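Beta-lactamase (Chitinophaga pinensis, PDB 6N36) probably hydrolyses the amide bond of beta-lactam rings, as a metallo-beta-lactamase with two bound zinc ions. Local coordinates at residues K14-D19 / Y35-F40; A56-L61 / V89-A94. All blocks are in the same frame, centred on the assembly; numbering follows the deposited sequence. Where two conformers were deposited one is given.

Contact 1. Residues K14-D19 / Y35-F40; sequences KEWSAD and YDLGMF
Leu-37 lays its CD2 methyl over one face of the Trp-16 indole. The contact sets the short, weakly bonded helix 14-17 against the loop between strands 29-31 and 40-42 of the metallo-beta-lactamase fold, near the dinuclear zinc site. Leu-37 CD2 stands 3.9 Å from the centroid of the Trp-16 five-membered ring, a CH-pi contact 17° off the ring normal. The other Leu-37 methyl, CD1, packs on Trp-16 CB. The Leu-37 side chain lies about 5 Å from a zinc ion and touches Asp-87 and His-88. Two backbone bonds join the segments. Tyr-35 N donates to Ala-18 O (2.9 Å, 160°). Asp-36 N donates to Glu-15 O at 3.0 Å from above the carbonyl plane, and this bond is more bent. Asp-36 CG is anti to the backbone N (chi1 -170°), which carries the carboxylate alongside the indole edge, nearly coplanar with it. Asp-36 OD2 also bonds ND1 of the zinc ligand His-226 and probably helps orient the imidazole. The Glu-15 chain runs alongside the Tyr-35 ring. A water donates to Glu-15 OE1 and Asp-36 OD1, probably easing their like charges. A second water accepts from Trp-16 NE1 at 2.9 Å and donates to Asp-36 OD2 at 3.1 Å.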
ATOM      1  N   LYS A  14      -9.621  14.818  -5.457  1.00 31.67           N
ATOM      2  CA  LYS A  14     -10.815  14.851  -4.570  1.00 33.32           C
ATOM      3  C   LYS A  14     -11.140  13.428  -4.080  1.00 32.38           C
ATOM      4  O   LYS A  14     -11.604  13.268  -2.900  1.00 31.72           O
ATOM      5  CB  LYS A  14     -11.984  15.505  -5.308  1.00 36.36           C
ATOM      6  CG  LYS A  14     -12.620  14.618  -6.372  1.00 38.13           C
ATOM      7  CD  LYS A  14     -13.841  15.268  -7.081  1.00 40.15           C
ATOM      8  CE  LYS A  14     -13.519  15.582  -8.524  1.00 43.99           C
ATOM      9  NZ  LYS A  14     -13.063  14.393  -9.288  1.00 42.56           N
ATOM     10  N   GLU A  15     -10.896  12.389  -4.899  1.00 29.65           N
ATOM     11  CA  GLU A  15     -11.244  11.001  -4.491  1.00 29.62           C
ATOM     12  C   GLU A  15     -10.269  10.490  -3.412  1.00 28.11           C
ATOM     13  O   GLU A  15     -10.600   9.508  -2.669  1.00 26.39           O
ATOM     14  CB  GLU A  15     -11.236  10.092  -5.715  1.00 31.84           C
ATOM     15  CG  GLU A  15     -12.338  10.442  -6.703  1.00 35.30           C
ATOM     16  CD  GLU A  15     -12.540   9.427  -7.818  1.00 38.59           C
ATOM     17  OE1 GLU A  15     -11.689   8.514  -7.954  1.00 38.36           O
ATOM     18  OE2 GLU A  15     -13.569   9.534  -8.542  1.00 44.10           O
ATOM     19  N   TRP A  16      -9.109  11.130  -3.268  1.00 25.57           N
ATOM     20  CA  TRP A  16      -8.127  10.698  -2.226  1.00 25.14           C
ATOM     21  C   TRP A  16      -8.671  11.002  -0.831  1.00 25.21           C
ATOM     22  O   TRP A  16      -8.334  10.289   0.125  1.00 23.57           O
ATOM     23  CB  TRP A  16      -6.779  11.397  -2.418  1.00 23.88           C
ATOM     24  CG  TRP A  16      -5.999  10.901  -3.584  1.00 23.64           C
ATOM     25  CD1 TRP A  16      -6.373   9.972  -4.506  1.00 23.86           C
ATOM     26  CD2 TRP A  16      -4.715  11.393  -3.983  1.00 22.49           C
ATOM     27  NE1 TRP A  16      -5.398   9.856  -5.465  1.00 23.52           N
ATOM     28  CE2 TRP A  16      -4.349  10.674  -5.138  1.00 24.03           C
ATOM     29  CE3 TRP A  16      -3.856  12.376  -3.478  1.00 23.60           C
ATOM     30  CZ2 TRP A  16      -3.149  10.950  -5.805  1.00 24.32           C
ATOM     31  CZ3 TRP A  16      -2.662  12.616  -4.116  1.00 24.19           C
ATOM     32  CH2 TRP A  16      -2.338  11.923  -5.281  1.00 24.77           C
ATOM     33  N   SER A  17      -9.406  12.088  -0.707  1.00 26.48           N
ATOM     34  CA  SER A  17      -9.865  12.629   0.596  0.60 29.25           C
ATOM     35  C   SER A  17     -11.345  12.286   0.822  1.00 27.58           C
ATOM     36  O   SER A  17     -11.826  12.510   1.945  1.00 29.52           O
ATOM     37  CB  SER A  17      -9.594  14.122   0.650  0.60 33.01           C
ATOM     38  OG  SER A  17      -8.201  14.340   0.858  0.60 36.86           O
ATOM     39  N   ALA A  18     -12.044  11.802  -0.209  1.00 27.88           N
ATOM     40  CA  ALA A  18     -13.507  11.527  -0.165  1.00 28.37           C
ATOM     41  C   ALA A  18     -13.773  10.385   0.825  1.00 27.98           C
ATOM     42  O   ALA A  18     -13.116   9.343   0.757  1.00 26.85           O
ATOM     43  CB  ALA A  18     -14.060  11.177  -1.521  1.00 28.18           C
ATOM     44  N   ASP A  19     -14.766  10.545   1.673  1.00 29.53           N
ATOM     45  CA  ASP A  19     -15.085   9.509   2.676  1.00 30.31           C
ATOM     46  C   ASP A  19     -15.647   8.283   1.966  1.00 29.44           C
ATOM     47  O   ASP A  19     -16.171   8.358   0.835  1.00 30.87           O
ATOM     48  CB  ASP A  19     -16.018  10.062   3.748  1.00 31.23           C
ATOM     49  CG  ASP A  19     -16.014   9.308   5.061  1.00 33.42           C
ATOM     50  OD1 ASP A  19     -15.232   8.324   5.220  1.00 32.14           O
ATOM     51  OD2 ASP A  19     -16.815   9.682   5.902  1.00 34.65           O
ATOM     52  N   TYR A  35     -12.373   6.937  -0.696  1.00 22.10           N
ATOM     53  CA  TYR A  35     -12.951   6.459  -1.976  1.00 23.61           C
ATOM     54  C   TYR A  35     -11.834   5.869  -2.846  1.00 24.10           C
ATOM     55  O   TYR A  35     -12.090   4.865  -3.484  1.00 24.58           O
ATOM     56  CB  TYR A  35     -13.736   7.578  -2.668  1.00 25.31           C
ATOM     57  CG  TYR A  35     -14.530   7.113  -3.865  1.00 27.75           C
ATOM     58  CD1 TYR A  35     -15.808   6.603  -3.706  1.00 28.78           C
ATOM     59  CD2 TYR A  35     -14.018   7.203  -5.140  1.00 30.31           C
ATOM     60  CE1 TYR A  35     -16.544   6.145  -4.797  1.00 31.45           C
ATOM     61  CE2 TYR A  35     -14.720   6.727  -6.234  1.00 31.93           C
ATOM     62  CZ  TYR A  35     -15.986   6.203  -6.053  1.00 33.56           C
ATOM     63  OH  TYR A  35     -16.699   5.728  -7.122  1.00 39.61           O
ATOM     64  N   ASP A  36     -10.673   6.523  -2.954  1.00 22.89           N
ATOM     65  CA  ASP A  36      -9.605   6.078  -3.864  1.00 22.86           C
ATOM     66  C   ASP A  36      -8.481   5.404  -3.089  1.00 21.68           C
ATOM     67  O   ASP A  36      -7.817   4.492  -3.670  1.00 22.28           O
ATOM     68  CB  ASP A  36      -9.061   7.199  -4.743  1.00 23.73           C
ATOM     69  CG  ASP A  36      -8.153   6.634  -5.808  1.00 25.49           C
ATOM     70  OD1 ASP A  36      -8.642   5.761  -6.583  1.00 26.39           O
ATOM     71  OD2 ASP A  36      -6.975   7.027  -5.843  1.00 24.62           O
ATOM     72  N   LEU A  37      -8.117   5.897  -1.917  1.00 20.80           N
ATOM     73  CA  LEU A  37      -6.839   5.425  -1.288  1.00 20.29           C
ATOM     74  C   LEU A  37      -7.099   4.266  -0.341  1.00 20.43           C
ATOM     75  O   LEU A  37      -7.801   4.390   0.685  1.00 20.36           O
ATOM     76  CB  LEU A  37      -6.161   6.576  -0.546  1.00 20.55           C
ATOM     77  CG  LEU A  37      -5.688   7.732  -1.392  1.00 21.39           C
ATOM     78  CD1 LEU A  37      -5.013   8.762  -0.527  1.00 21.96           C
ATOM     79  CD2 LEU A  37      -4.761   7.255  -2.504  1.00 21.38           C
ATOM     80  N   GLY A  38      -6.429   3.163  -0.646  1.00 19.56           N
ATOM     81  CA  GLY A  38      -6.563   1.903   0.074  1.00 19.29           C
ATOM     82  C   GLY A  38      -5.735   1.953   1.356  1.00 19.11           C
ATOM     83  O   GLY A  38      -4.536   2.212   1.313  1.00 19.11           O
ATOM     84  N   MET A  39      -6.385   1.689   2.478  1.00 18.57           N
ATOM     85  CA  MET A  39      -5.800   1.644   3.837  1.00 18.02           C
ATOM     86  C   MET A  39      -6.430   0.417   4.440  1.00 18.22           C
ATOM     87  O   MET A  39      -7.644   0.275   4.351  1.00 19.59           O
ATOM     88  CB  MET A  39      -6.113   2.858   4.692  1.00 19.50           C
ATOM     89  CG  MET A  39      -5.681   4.128   4.020  1.00 20.85           C
ATOM     90  SD  MET A  39      -6.260   5.603   4.851  1.00 21.18           S
ATOM     91  CE  MET A  39      -6.561   6.616   3.389  1.00 20.83           C
ATOM     92  N   PHE A  40      -5.595  -0.496   4.903  1.00 17.12           N
ATOM     93  CA  PHE A  40      -6.041  -1.840   5.270  1.00 17.72           C
ATOM     94  C   PHE A  40      -5.706  -2.087   6.732  1.00 17.99           C
ATOM     95  O   PHE A  40      -4.599  -1.783   7.182  1.00 20.72           O
ATOM     96  CB  PHE A  40      -5.393  -2.855   4.349  1.00 19.29           C
ATOM     97  CG  PHE A  40      -5.605  -2.503   2.895  1.00 18.38           C
ATOM     98  CD1 PHE A  40      -6.797  -2.816   2.277  1.00 18.89           C
ATOM     99  CD2 PHE A  40      -4.623  -1.847   2.179  1.00 18.38           C
ATOM    100  CE1 PHE A  40      -6.993  -2.507   0.938  1.00 19.90           C
ATOM    101  CE2 PHE A  40      -4.830  -1.540   0.846  1.00 19.66           C
ATOM    102  CZ  PHE A  40      -6.030  -1.818   0.263  1.00 19.45           C
TER
HETATM  103  O   HOH W   1     -11.352   5.932  -7.327  1.00 33.64           O
HETATM  104  O   HOH W   2      -5.378   8.422  -8.037  1.00 38.88           O

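Contact 2. Residues A56-L61 / V89-A94; sequences AGSDTL and VGAMAA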
ATOM      1  N   ALA A  56      -1.835  13.768   4.250  1.00 24.49           N
ATOM      2  CA  ALA A  56      -1.853  14.429   5.576  1.00 25.29           C
ATOM      3  C   ALA A  56      -3.298  14.749   5.964  1.00 26.94           C
ATOM      4  O   ALA A  56      -4.080  15.153   5.110  1.00 28.10           O
ATOM      5  CB  ALA A  56      -1.027  15.676   5.562  1.00 27.35           C
ATOM      6  N   GLY A  57      -3.634  14.499   7.232  1.00 26.99           N
ATOM      7  CA  GLY A  57      -5.002  14.688   7.734  1.00 28.84           C
ATOM      8  C   GLY A  57      -5.780  13.390   7.761  1.00 29.14           C
ATOM      9  O   GLY A  57      -6.805  13.326   8.479  1.00 29.86           O
ATOM     10  N   SER A  58      -5.317  12.340   7.065  1.00 25.32           N
ATOM     11  CA  SER A  58      -6.111  11.097   6.976  1.00 24.35           C
ATOM     12  C   SER A  58      -6.070  10.286   8.292  1.00 24.14           C
ATOM     13  O   SER A  58      -6.901   9.379   8.437  1.00 23.74           O
ATOM     14  CB  SER A  58      -5.684  10.306   5.765  1.00 23.44           C
ATOM     15  OG  SER A  58      -4.315   9.905   5.883  1.00 22.42           O
ATOM     16  N   ASP A  59      -5.212  10.629   9.245  1.00 24.92           N
ATOM     17  CA  ASP A  59      -5.236  10.014  10.610  1.00 26.85           C
ATOM     18  C   ASP A  59      -6.621  10.209  11.224  1.00 26.82           C
ATOM     19  O   ASP A  59      -7.130   9.264  11.916  1.00 25.51           O
ATOM     20  CB  ASP A  59      -4.085  10.542  11.461  1.00 27.28           C
ATOM     21  CG  ASP A  59      -4.027  12.066  11.570  1.00 32.13           C
ATOM     22  OD1 ASP A  59      -3.950  12.735  10.522  1.00 31.38           O
ATOM     23  OD2 ASP A  59      -4.005  12.581  12.729  1.00 32.77           O
ATOM     24  N   THR A  60      -7.260  11.355  11.012  1.00 26.49           N
ATOM     25  CA  THR A  60      -8.609  11.603  11.547  1.00 28.88           C
ATOM     26  C   THR A  60      -9.597  10.571  10.993  1.00 27.34           C
ATOM     27  O   THR A  60     -10.439  10.030  11.800  1.00 26.15           O
ATOM     28  CB  THR A  60      -9.067  13.032  11.224  1.00 31.01           C
ATOM     29  OG1 THR A  60      -8.125  13.871  11.898  1.00 35.38           O
ATOM     30  CG2 THR A  60     -10.467  13.306  11.713  1.00 33.71           C
ATOM     31  N   LEU A  61      -9.569  10.316   9.674  1.00 25.63           N
ATOM     32  CA  LEU A  61     -10.491   9.376   8.993  0.60 25.82           C
ATOM     33  C   LEU A  61     -10.199   7.949   9.434  1.00 23.71           C
ATOM     34  O   LEU A  61     -11.159   7.179   9.624  1.00 23.98           O
ATOM     35  CB  LEU A  61     -10.362   9.493   7.469  0.60 26.62           C
ATOM     36  CG  LEU A  61     -11.402  10.362   6.753  0.60 30.72           C
ATOM     37  CD1 LEU A  61     -11.802   9.687   5.445  0.60 30.83           C
ATOM     38  CD2 LEU A  61     -12.632  10.641   7.594  0.60 32.52           C
ATOM     39  N   VAL A  89       1.741   7.611   2.715  1.00 17.91           N
ATOM     40  CA  VAL A  89       2.399   7.826   4.034  1.00 18.86           C
ATOM     41  C   VAL A  89       2.199   9.252   4.547  1.00 18.62           C
ATOM     42  O   VAL A  89       2.863   9.623   5.519  1.00 21.61           O
ATOM     43  CB  VAL A  89       3.893   7.469   3.996  1.00 18.64           C
ATOM     44  CG1 VAL A  89       4.096   5.989   3.712  1.00 19.34           C
ATOM     45  CG2 VAL A  89       4.694   8.365   3.061  1.00 19.33           C
ATOM     46  N   GLY A  90       1.293  10.028   3.954  1.00 18.97           N
ATOM     47  CA  GLY A  90       1.134  11.450   4.317  1.00 20.52           C
ATOM     48  C   GLY A  90       0.738  11.636   5.771  1.00 21.20           C
ATOM     49  O   GLY A  90       1.060  12.705   6.324  1.00 22.83           O
ATOM     50  N   ALA A  91       0.031  10.680   6.380  1.00 21.05           N
ATOM     51  CA  ALA A  91      -0.351  10.812   7.808  1.00 20.64           C
ATOM     52  C   ALA A  91       0.424   9.823   8.672  1.00 21.09           C
ATOM     53  O   ALA A  91       0.038   9.598   9.832  1.00 21.22           O
ATOM     54  CB  ALA A  91      -1.843  10.616   7.968  1.00 21.71           C
ATOM     55  N   MET A  92       1.466   9.181   8.147  1.00 20.52           N
ATOM     56  CA  MET A  92       2.139   8.086   8.870  1.00 21.47           C
ATOM     57  C   MET A  92       2.834   8.614  10.129  1.00 22.37           C
ATOM     58  O   MET A  92       2.724   7.960  11.178  1.00 23.71           O
ATOM     59  CB  MET A  92       3.133   7.382   7.953  1.00 22.37           C
ATOM     60  CG  MET A  92       3.591   6.076   8.501  1.00 23.31           C
ATOM     61  SD  MET A  92       2.285   4.795   8.589  1.00 24.17           S
ATOM     62  CE  MET A  92       2.077   4.227   6.887  1.00 24.49           C
ATOM     63  N   ALA A  93       3.503   9.755  10.053  1.00 22.20           N
ATOM     64  CA  ALA A  93       4.140  10.359  11.252  1.00 23.93           C
ATOM     65  C   ALA A  93       3.081  10.639  12.310  1.00 24.66           C
ATOM     66  O   ALA A  93       3.359  10.361  13.520  1.00 25.78           O
ATOM     67  CB  ALA A  93       4.912  11.606  10.909  1.00 25.00           C
ATOM     68  N   ALA A  94       1.938  11.184  11.921  1.00 23.93           N
ATOM     69  CA  ALA A  94       0.844  11.520  12.867  1.00 24.76           C
ATOM     70  C   ALA A  94       0.373  10.231  13.523  1.00 25.01           C
ATOM     71  O   ALA A  94       0.179  10.178  14.756  1.00 24.57           O
ATOM     72  CB  ALA A  94      -0.284  12.267  12.197  1.00 25.05           C
TER
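Ala-91 presses its CB methyl into the start of helix 58-69, where it meets both side-chain and backbone atoms. In the metallo-beta-lactamase fold this contact joins the N-terminal ends of two helices, 58-69 and 92-99. Ala-91 itself is the N-cap residue of helix 92-99. Van der Waals contact of methyl groups with polar atoms makes up most of the contact. Ala-91 CB lies 3.3 Å from Ser-58 OG and 3.6 Å from Asp-59 N. One helical turn on, Ala-94 CB sits 3.8 Å from Asp-59 OD2 and equally near Asp-59 CG. With chi1 at 55°, the Asp-59 carboxylate is directed at the Ala-91 and Ala-94 methyls. It lies against both, OD1 touching each.

The backbones come together at Ala-56 and Gly-90, whose CA atoms are 4.4 Å apart. They pack directly on each other. Ala-56 CA makes a CH...O contact of 3.5 Å with Gly-90 O. Ala-56 CB is also near Gly-90 O, at 3.7 Å.

Hydrogen bonds to neighbouring residues tie down the polar groups. Ser-58 OG bonds Val-55 O and Gly-54 N, in the loop leading into its helix. Ala-91 N bonds Thr-53 OG1 of the same loop. Asp-59 OD2, which lies against the Ala-94 methyl, takes a hydrogen bond from Gln-98 NE2.

Contact 1 is a surface contact, while contact 2 is partly buried. Contact 1 holds an N-terminal helix against a loop; contact 2 holds two helix starts together. They share no element of secondary structure, but they are linked through Asp-19, whose OD1 bonds His-65 NE2, farther along helix 58-69. Asp-19 also packs on Leu-61 of that helix. Their chemistry differs. Residues 14-19 and 35-40 are joined by backbone hydrogen bonds, bridging waters and an aromatic face. Residues 56-61 and 89-94 meet through alanine methyls packed on polar atoms, and close backbones. Contact 1 reaches the zinc site through Leu-37 and Asp-36. In contact 2, Gly-90 is about 11 Å from a zinc ion.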